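Local atomic coordinates of cell shape determining protein MreC (Streptococcus pneumoniae, PDB entry 2QF5), a protein that helps to form and maintain cell shape, probably as part of the elongasome that synthesizes peripheral peptidoglycan. Residues 11-16 and 159-164. Residues are numbered along the deposited sequence; the frame is centred on the assembly and turned at random.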
# COMPACT_ATOMS: atom_id res chain seq x y z
N ALA A 11 7.49 -8.50 -11.61
CA ALA A 11 6.62 -9.61 -12.01
C ALA A 11 5.38 -9.10 -12.77
O ALA A 11 4.99 -7.94 -12.66
CB ALA A 11 6.21 -10.45 -10.78
N ASP A 12 4.79 -9.98 -13.56
CA ASP A 12 3.60 -9.67 -14.34
C ASP A 12 2.36 -10.22 -13.63
O ASP A 12 2.41 -11.28 -13.00
CB ASP A 12 3.70 -10.26 -15.76
CG ASP A 12 4.82 -9.66 -16.58
OD1 ASP A 12 5.03 -8.45 -16.54
OD2 ASP A 12 5.51 -10.40 -17.29
N VAL A 13 1.25 -9.50 -13.79
CA VAL A 13 -0.06 -9.95 -13.31
C VAL A 13 -0.55 -11.02 -14.24
O VAL A 13 -0.58 -10.83 -15.45
CB VAL A 13 -1.06 -8.78 -13.25
CG1 VAL A 13 -2.49 -9.26 -12.96
CG2 VAL A 13 -0.54 -7.74 -12.20
N ILE A 14 -0.91 -12.17 -13.68
CA ILE A 14 -1.39 -13.28 -14.48
C ILE A 14 -2.81 -13.66 -14.11
O ILE A 14 -3.43 -14.48 -14.79
CB ILE A 14 -0.44 -14.52 -14.39
CG1 ILE A 14 -0.30 -15.03 -12.95
CG2 ILE A 14 0.91 -14.17 -14.95
CD1 ILE A 14 0.53 -16.27 -12.85
N MET A 15 -3.34 -13.08 -13.05
CA MET A 15 -4.74 -13.27 -12.72
C MET A 15 -5.27 -12.11 -11.88
O MET A 15 -4.54 -11.51 -11.12
CB MET A 15 -4.92 -14.59 -11.98
CG MET A 15 -6.21 -15.32 -12.36
SD MET A 15 -6.59 -16.73 -11.32
CE MET A 15 -7.32 -15.91 -9.89
N ARG A 16 -6.56 -11.82 -12.04
CA ARG A 16 -7.28 -10.90 -11.16
C ARG A 16 -8.39 -11.65 -10.42
O ARG A 16 -8.87 -12.69 -10.90
CB ARG A 16 -7.85 -9.78 -11.99
CG ARG A 16 -6.78 -9.05 -12.74
CD ARG A 16 -7.34 -7.99 -13.64
NE ARG A 16 -6.31 -7.58 -14.60
CZ ARG A 16 -5.26 -6.82 -14.31
NH1 ARG A 16 -5.06 -6.33 -13.08
NH2 ARG A 16 -4.40 -6.53 -15.28
N ASP A 159 -0.61 -4.16 -14.63
CA ASP A 159 -0.12 -5.27 -15.45
C ASP A 159 1.26 -5.76 -15.02
O ASP A 159 1.57 -6.95 -15.13
CB ASP A 159 -0.04 -4.81 -16.92
CG ASP A 159 -1.42 -4.61 -17.56
OD1 ASP A 159 -2.37 -5.30 -17.14
OD2 ASP A 159 -1.55 -3.78 -18.48
N VAL A 160 2.10 -4.83 -14.53
CA VAL A 160 3.47 -5.11 -14.12
C VAL A 160 3.65 -4.54 -12.72
O VAL A 160 3.33 -3.39 -12.48
CB VAL A 160 4.48 -4.47 -15.09
CG1 VAL A 160 5.91 -4.75 -14.64
CG2 VAL A 160 4.28 -4.98 -16.51
N ILE A 161 4.12 -5.36 -11.78
CA ILE A 161 4.35 -4.91 -10.39
C ILE A 161 5.81 -5.03 -10.01
O ILE A 161 6.46 -5.99 -10.40
CB ILE A 161 3.51 -5.71 -9.39
CG1 ILE A 161 2.06 -5.22 -9.37
CG2 ILE A 161 4.09 -5.61 -7.95
CD1 ILE A 161 1.14 -6.20 -8.67
N GLU A 162 6.31 -4.05 -9.26
CA GLU A 162 7.60 -4.16 -8.59
C GLU A 162 7.34 -4.64 -7.14
O GLU A 162 6.71 -3.95 -6.33
CB GLU A 162 8.36 -2.83 -8.62
CG GLU A 162 9.51 -2.72 -7.60
CD GLU A 162 10.03 -1.28 -7.37
OE1 GLU A 162 9.85 -0.39 -8.24
OE2 GLU A 162 10.64 -1.05 -6.28
N LEU A 163 7.83 -5.83 -6.82
CA LEU A 163 7.79 -6.32 -5.45
C LEU A 163 9.04 -5.82 -4.71
O LEU A 163 10.17 -5.95 -5.21
CB LEU A 163 7.70 -7.84 -5.40
CG LEU A 163 6.40 -8.47 -5.91
CD1 LEU A 163 6.50 -10.00 -5.78
CD2 LEU A 163 5.19 -7.90 -5.15
N VAL A 164 8.84 -5.23 -3.54
CA VAL A 164 9.94 -4.70 -2.73
C VAL A 164 9.80 -5.09 -1.26
O VAL A 164 8.74 -4.99 -0.67
CB VAL A 164 10.07 -3.17 -2.85
CG1 VAL A 164 8.91 -2.51 -2.18
CG2 VAL A 164 11.39 -2.70 -2.22
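A11 and I161 form the antiparallel hydrogen-bonded pair at which strand 6-16 meets strand 160-166, the first and last strands of one of the two six-stranded beta barrels in this probably extracellular part of MreC. Two backbone bonds define the pair: A11 N to I161 O at 3.0 Å, and I161 N to A11 O at 2.9 Å. Both side chains lie on the buried face, where I161 also packs against L27, A41 and A43 of the same barrel. The CA-H of V160 also contacts A11 O, 3.5 Å from V160 CA. D12 and V160 form a non-hydrogen-bonded antiparallel pair, and their side chains run alongside each other on the other, exposed face; OD1 of D12 comes within 3.6 Å of V160 CG2. The pairing ends at V13, whose N donates to D159 O at 2.9 Å. This bond is nearly straight at hydrogen (176°), yet the donor stands 38° out of the carbonyl plane. The two methyls of V13 serve different neighbours: CG2 approaches I161 CD1 at 4.2 Å, while CG1, anti to the backbone N, lies over one face of the R16 guanidinium, offset toward its rim. Beyond V13, I14 and M15 both face T26 of strand 24-27, a classic beta bulge in strand 6-16. R16 then reaches back to D159 with an outstretched side chain, its NH2 also bonding V158 O. The guanidinium and carboxylate planes are 58° apart, and the salt bridge is made at the guanidinium edge, NH2 of R16 lying 3.0 Å from OD1 of D159.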